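Local structure of DNA polymerase III subunit delta (Bacillus subtilis, 3ZH9) at residues Ser183-Phe186 with Gln187-Lys191; Lys164-Thr168 with Glu169-His173. The protein probably acts as the clamp-loader subunit that prises open the beta sliding clamp, so that the ATP-driven complex can place it on primed DNA. One frame throughout, in Å; residues are numbered along the deposited sequence.

Contact 1. Residues Ser183-Phe186 with Gln187-Lys191; sequences SSIF and QEIQK. With SO4 (sulfate ion), chain B.
Phe186 and Gln190 meet as an i, i+4 pair on helix 182-195, the ring standing beside the bent glutamine so that the amide nitrogen comes over one ring face. Gln190 can be followed outward from its backbone. Gln190 CB lies 3.7 Å from the carbonyl O of Phe186, the same oxygen that accepts the helical hydrogen bond from Gln190 N. Gln190 CG, placed beside the backbone N (chi1 -63°), packs against that O and reaches CE1 of Phe186 at 3.7 Å. A bend at chi2 (-59°) turns the chain toward the ring and sets NE2 over its face: CD approaches CZ, and Gln190 NE2 ends 3.4 Å from Phe186 CZ. Ring and amide planes are 53° apart, so this is an oblique approach and not a flat stack; NE2 also makes a weak hydrogen bond to Glu162. On the buried side the i, i+4 pair Ile185 and Ile189 run side by side, CG2 of Ile185 4.1 Å from CG1 of Ile189. On a third side Glu188 OE1 receives Lys191 NZ on its syn lone pair in a 2.8 Å salt bridge. At the start of the helix a sulfate, probably from the crystallisation liquor, is held by Ser183 N through O1 at 3.1 Å and by a very short bond from Ser183 OG to O4; His181 ND1 adds a further hydrogen bond. Phe186 faces helix 25-39 at Tyr26, Glu30 and Arg34, and also touches Leu158 of helix 148-160, whereas Ile185 and Ile189 fill the seam between helices 148-160 and 168-177.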
ATOM      1  N   SER A 183       5.393  -0.351   1.898  1.00 33.92           N
ATOM      2  CA  SER A 183       5.685  -1.015   3.164  1.00 38.97           C
ATOM      3  C   SER A 183       7.030  -1.761   3.109  1.00 36.48           C
ATOM      4  O   SER A 183       7.777  -1.799   4.087  1.00 36.35           O
ATOM      5  CB  SER A 183       4.556  -1.988   3.520  1.00 39.88           C
ATOM      6  OG  SER A 183       4.544  -3.092   2.629  1.00 56.38           O
ATOM      7  N   SER A 184       7.328  -2.343   1.951  1.00 34.47           N
ATOM      8  CA  SER A 184       8.583  -3.049   1.733  1.00 30.75           C
ATOM      9  C   SER A 184       9.740  -2.072   1.586  1.00 29.15           C
ATOM     10  O   SER A 184      10.828  -2.303   2.115  1.00 34.03           O
ATOM     11  CB  SER A 184       8.489  -3.941   0.496  1.00 30.18           C
ATOM     12  OG  SER A 184       7.406  -4.840   0.625  1.00 40.59           O
ATOM     13  N   ILE A 185       9.508  -0.976   0.876  1.00 25.61           N
ATOM     14  CA  ILE A 185      10.531   0.052   0.758  1.00 28.62           C
ATOM     15  C   ILE A 185      10.880   0.621   2.140  1.00 30.86           C
ATOM     16  O   ILE A 185      12.044   0.827   2.451  1.00 33.44           O
ATOM     17  CB  ILE A 185      10.086   1.192  -0.177  1.00 29.69           C
ATOM     18  CG1 ILE A 185       9.983   0.699  -1.618  1.00 36.43           C
ATOM     19  CG2 ILE A 185      11.069   2.347  -0.114  1.00 30.82           C
ATOM     20  CD1 ILE A 185       9.026   1.521  -2.467  1.00 33.98           C
ATOM     21  N   PHE A 186       9.862   0.860   2.967  1.00 26.21           N
ATOM     22  CA  PHE A 186      10.079   1.424   4.286  1.00 30.22           C
ATOM     23  C   PHE A 186      10.914   0.452   5.111  1.00 31.70           C
ATOM     24  O   PHE A 186      11.920   0.806   5.713  1.00 36.24           O
ATOM     25  CB  PHE A 186       8.733   1.708   4.986  1.00 33.50           C
ATOM     26  CG  PHE A 186       8.889   2.286   6.359  1.00 34.57           C
ATOM     27  CD1 PHE A 186       9.148   1.467   7.447  1.00 38.50           C
ATOM     28  CD2 PHE A 186       8.795   3.657   6.563  1.00 40.53           C
ATOM     29  CE1 PHE A 186       9.297   2.010   8.737  1.00 43.73           C
ATOM     30  CE2 PHE A 186       8.952   4.211   7.834  1.00 35.35           C
ATOM     31  CZ  PHE A 186       9.203   3.388   8.927  1.00 38.03           C
ATOM     32  N   GLN A 187      10.483  -0.792   5.121  1.00 31.79           N
ATOM     33  CA  GLN A 187      11.215  -1.832   5.804  1.00 29.74           C
ATOM     34  C   GLN A 187      12.683  -1.953   5.342  1.00 32.53           C
ATOM     35  O   GLN A 187      13.598  -2.002   6.165  1.00 31.77           O
ATOM     36  CB  GLN A 187      10.473  -3.154   5.646  1.00 32.84           C
ATOM     37  CG  GLN A 187      11.238  -4.358   6.165  1.00 56.92           C
ATOM     38  CD  GLN A 187      10.450  -5.650   6.032  1.00 73.59           C
ATOM     39  OE1 GLN A 187       9.242  -5.633   5.773  1.00 76.95           O
ATOM     40  NE2 GLN A 187      11.132  -6.776   6.206  1.00 79.39           N
ATOM     41  N   GLU A 188      12.911  -2.002   4.035  1.00 26.90           N
ATOM     42  CA  GLU A 188      14.262  -2.205   3.520  1.00 27.55           C
ATOM     43  C   GLU A 188      15.138  -0.970   3.742  1.00 30.30           C
ATOM     44  O   GLU A 188      16.331  -1.094   4.014  1.00 32.46           O
ATOM     45  CB  GLU A 188      14.242  -2.589   2.030  1.00 21.79           C
ATOM     46  CG  GLU A 188      13.495  -3.878   1.719  1.00 30.50           C
ATOM     47  CD  GLU A 188      14.039  -5.110   2.473  1.00 38.31           C
ATOM     48  OE1 GLU A 188      15.211  -5.111   2.897  1.00 40.77           O
ATOM     49  OE2 GLU A 188      13.282  -6.087   2.637  1.00 46.70           O
ATOM     50  N   ILE A 189      14.556   0.220   3.608  1.00 30.94           N
ATOM     51  CA  ILE A 189      15.297   1.444   3.922  1.00 29.38           C
ATOM     52  C   ILE A 189      15.758   1.457   5.398  1.00 30.04           C
ATOM     53  O   ILE A 189      16.902   1.780   5.688  1.00 32.49           O
ATOM     54  CB  ILE A 189      14.494   2.722   3.573  1.00 35.33           C
ATOM     55  CG1 ILE A 189      14.477   2.953   2.051  1.00 32.42           C
ATOM     56  CG2 ILE A 189      15.066   3.933   4.309  1.00 35.46           C
ATOM     57  CD1 ILE A 189      15.846   3.262   1.427  1.00 27.83           C
ATOM     58  N   GLN A 190      14.889   1.067   6.324  1.00 30.10           N
ATOM     59  CA  GLN A 190      15.295   0.991   7.741  1.00 28.83           C
ATOM     60  C   GLN A 190      16.425  -0.014   7.962  1.00 35.25           C
ATOM     61  O   GLN A 190      17.346   0.211   8.766  1.00 35.38           O
ATOM     62  CB  GLN A 190      14.112   0.615   8.641  1.00 27.19           C
ATOM     63  CG  GLN A 190      12.953   1.639   8.654  1.00 40.08           C
ATOM     64  CD  GLN A 190      13.359   3.037   9.124  1.00 51.08           C
ATOM     65  OE1 GLN A 190      14.421   3.239   9.725  1.00 55.47           O
ATOM     66  NE2 GLN A 190      12.501   4.010   8.857  1.00 62.30           N
ATOM     67  N   LYS A 191      16.335  -1.144   7.277  1.00 31.28           N
ATOM     68  CA  LYS A 191      17.381  -2.155   7.371  1.00 32.41           C
ATOM     69  C   LYS A 191      18.668  -1.618   6.787  1.00 33.94           C
ATOM     70  O   LYS A 191      19.745  -1.842   7.342  1.00 33.11           O
ATOM     71  CB  LYS A 191      16.976  -3.427   6.632  1.00 30.23           C
ATOM     72  CG  LYS A 191      16.030  -4.327   7.420  1.00 34.09           C
ATOM     73  CD  LYS A 191      15.354  -5.352   6.494  1.00 38.16           C
ATOM     74  CE  LYS A 191      16.392  -6.251   5.847  1.00 41.86           C
ATOM     75  NZ  LYS A 191      15.801  -7.101   4.766  1.00 51.14           N
TER
HETATM   76  S   SO4 B1340       1.810  -1.931   0.529  1.00 77.81           S
HETATM   77  O1  SO4 B1340       2.470  -0.646   0.766  1.00 69.94           O
HETATM   78  O2  SO4 B1340       1.713  -2.152  -0.915  1.00 76.12           O
HETATM   79  O3  SO4 B1340       0.475  -1.894   1.134  1.00 84.55           O
HETATM   80  O4  SO4 B1340       2.567  -3.036   1.115  1.00 74.79           O

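Contact 2. Residues Lys164-Thr168 with Glu169-His173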
ATOM      1  N   LYS A 164      20.171   9.546   6.580  1.00 41.05           N
ATOM      2  CA  LYS A 164      21.007   8.927   5.560  1.00 39.46           C
ATOM      3  C   LYS A 164      20.631   9.482   4.200  1.00 48.44           C
ATOM      4  O   LYS A 164      19.700  10.278   4.087  1.00 44.22           O
ATOM      5  CB  LYS A 164      20.825   7.405   5.565  1.00 32.43           C
ATOM      6  CG  LYS A 164      21.146   6.758   6.899  1.00 32.54           C
ATOM      7  CD  LYS A 164      22.589   7.069   7.301  1.00 35.76           C
ATOM      8  CE  LYS A 164      22.927   6.462   8.650  1.00 34.61           C
ATOM      9  NZ  LYS A 164      24.372   6.653   8.991  1.00 42.27           N
ATOM     10  N   THR A 165      21.345   9.050   3.166  1.00 46.42           N
ATOM     11  CA  THR A 165      20.996   9.416   1.802  1.00 45.88           C
ATOM     12  C   THR A 165      21.039   8.193   0.895  1.00 42.23           C
ATOM     13  O   THR A 165      21.668   7.182   1.219  1.00 37.71           O
ATOM     14  CB  THR A 165      21.951  10.465   1.244  1.00 54.22           C
ATOM     15  OG1 THR A 165      23.282   9.938   1.258  1.00 57.20           O
ATOM     16  CG2 THR A 165      21.901  11.734   2.092  1.00 59.44           C
ATOM     17  N   ILE A 166      20.339   8.277  -0.229  1.00 40.98           N
ATOM     18  CA  ILE A 166      20.379   7.223  -1.229  1.00 42.88           C
ATOM     19  C   ILE A 166      20.267   7.865  -2.600  1.00 39.11           C
ATOM     20  O   ILE A 166      19.400   8.705  -2.820  1.00 40.31           O
ATOM     21  CB  ILE A 166      19.281   6.137  -0.980  1.00 36.74           C
ATOM     22  CG1 ILE A 166      19.456   4.947  -1.927  1.00 35.38           C
ATOM     23  CG2 ILE A 166      17.861   6.730  -1.041  1.00 36.41           C
ATOM     24  CD1 ILE A 166      18.576   3.725  -1.573  1.00 33.19           C
ATOM     25  N   GLY A 167      21.177   7.511  -3.500  1.00 40.98           N
ATOM     26  CA  GLY A 167      21.185   8.073  -4.841  1.00 39.62           C
ATOM     27  C   GLY A 167      20.015   7.522  -5.630  1.00 46.36           C
ATOM     28  O   GLY A 167      19.410   6.530  -5.220  1.00 39.53           O
ATOM     29  N   THR A 168      19.687   8.146  -6.759  1.00 47.43           N
ATOM     30  CA  THR A 168      18.503   7.724  -7.501  1.00 45.90           C
ATOM     31  C   THR A 168      18.662   6.334  -8.116  1.00 35.67           C
ATOM     32  O   THR A 168      17.706   5.577  -8.171  1.00 36.31           O
ATOM     33  CB  THR A 168      18.017   8.774  -8.552  1.00 55.12           C
ATOM     34  OG1 THR A 168      18.539   8.463  -9.847  1.00 58.17           O
ATOM     35  CG2 THR A 168      18.432  10.169  -8.152  1.00 54.66           C
ATOM     36  N   GLU A 169      19.865   5.979  -8.546  1.00 36.16           N
ATOM     37  CA  GLU A 169      20.082   4.643  -9.102  1.00 38.01           C
ATOM     38  C   GLU A 169      19.841   3.538  -8.055  1.00 36.02           C
ATOM     39  O   GLU A 169      19.166   2.558  -8.326  1.00 34.25           O
ATOM     40  CB  GLU A 169      21.487   4.526  -9.692  1.00 38.32           C
ATOM     41  CG  GLU A 169      21.744   3.222 -10.435  1.00 51.85           C
ATOM     42  CD  GLU A 169      23.188   3.100 -10.933  1.00 65.20           C
ATOM     43  OE1 GLU A 169      24.027   3.942 -10.543  1.00 72.89           O
ATOM     44  OE2 GLU A 169      23.485   2.159 -11.706  1.00 61.40           O
ATOM     45  N   ALA A 170      20.399   3.719  -6.862  1.00 33.39           N
ATOM     46  CA  ALA A 170      20.240   2.779  -5.756  1.00 34.82           C
ATOM     47  C   ALA A 170      18.778   2.665  -5.345  1.00 34.90           C
ATOM     48  O   ALA A 170      18.280   1.571  -5.043  1.00 31.18           O
ATOM     49  CB  ALA A 170      21.091   3.230  -4.564  1.00 29.50           C
ATOM     50  N   ALA A 171      18.107   3.814  -5.322  1.00 29.56           N
ATOM     51  CA  ALA A 171      16.697   3.908  -4.971  1.00 29.25           C
ATOM     52  C   ALA A 171      15.791   3.231  -6.000  1.00 33.53           C
ATOM     53  O   ALA A 171      14.842   2.531  -5.648  1.00 31.75           O
ATOM     54  CB  ALA A 171      16.293   5.387  -4.811  1.00 27.60           C
ATOM     55  N   GLU A 172      16.077   3.462  -7.274  1.00 28.52           N
ATOM     56  CA  GLU A 172      15.314   2.845  -8.339  1.00 31.35           C
ATOM     57  C   GLU A 172      15.458   1.335  -8.283  1.00 33.09           C
ATOM     58  O   GLU A 172      14.511   0.599  -8.534  1.00 36.53           O
ATOM     59  CB  GLU A 172      15.785   3.363  -9.702  1.00 38.92           C
ATOM     60  CG  GLU A 172      15.262   4.763 -10.015  1.00 51.53           C
ATOM     61  CD  GLU A 172      15.868   5.358 -11.274  1.00 60.98           C
ATOM     62  OE1 GLU A 172      16.966   4.911 -11.672  1.00 60.50           O
ATOM     63  OE2 GLU A 172      15.242   6.276 -11.859  1.00 63.56           O
ATOM     64  N   HIS A 173      16.657   0.875  -7.973  1.00 29.63           N
ATOM     65  CA  HIS A 173      16.881  -0.561  -7.900  1.00 31.98           C
ATOM     66  C   HIS A 173      16.123  -1.183  -6.727  1.00 32.03           C
ATOM     67  O   HIS A 173      15.549  -2.265  -6.840  1.00 33.77           O
ATOM     68  CB  HIS A 173      18.360  -0.884  -7.791  1.00 31.14           C
ATOM     69  CG  HIS A 173      18.662  -2.321  -8.076  1.00 32.63           C
ATOM     70  ND1 HIS A 173      19.200  -3.170  -7.136  1.00 32.83           N
ATOM     71  CD2 HIS A 173      18.452  -3.065  -9.186  1.00 31.28           C
ATOM     72  CE1 HIS A 173      19.334  -4.379  -7.664  1.00 30.30           C
ATOM     73  NE2 HIS A 173      18.890  -4.338  -8.906  1.00 35.59           N
TER
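This is a strand-to-helix junction in the small helical domain, probably the counterpart of the AAA+ lid of other clamp-loader subunits: the chain leaves the short, weakly bonded strand about 165-166, turns at Gly167 and enters helix 168-177, with the Ile166 side chain laid against the helix's first turn. CG1 of Ile166 sits 3.5 Å from the methyl CB of Ala170, a close apolar contact. Swung away from the backbone N (chi1 -172°) and extended further (chi2 169°), the chain carries Ile166 CD1 on to Ala171, 3.8 Å from its N and 4.3 Å from its CB. Gly167 holds the N-cap position, and its carbonyl O accepts the hydrogen bond of Ala171 N at 3.0 Å. The next helical bond, Glu172 N to Thr168 O, is 2.8 Å long, and Glu172 CG lies against the same oxygen. Replacing Ile166 with an alanine would probably open a gap beside Ala170 and Ala171, since CG1, which meets Ala170, and CD1, which reaches Ala171, are both lost. Thr165 pairs by backbone hydrogen bonds with Glu200 and Ile202, in parallel with strand 201-202. Ile166 rests on Ile202 of that strand, on Ala159 of helix 148-160 and on Ile189 of helix 182-195, while Ala171 packs on Thr155 and Val156 of helix 148-160 and Glu169 reaches Leu204 of helix 204-210.

Overall arrangement
Contact 2 precedes contact 1 along the chain, and their centres are about 13 Å apart. They belong to consecutive helices, 168-177 and 182-195, and meet directly where Ile189 CD1 packs 4.1 Å from Ile166 CD1. Helix 148-160 is common to both: its Thr155 touches Ile185 and Ile189 of contact 1 as well as Ala171 of contact 2. Contact 1 also reaches helix 25-39 of the part of the chain that carries the five-stranded parallel sheet, whereas contact 2 faces strand 201-202 and helix 204-210. The sulfate, held by Ser183 and His181, lies at contact 1 and, as a likely crystallisation ion, marks no known functional site.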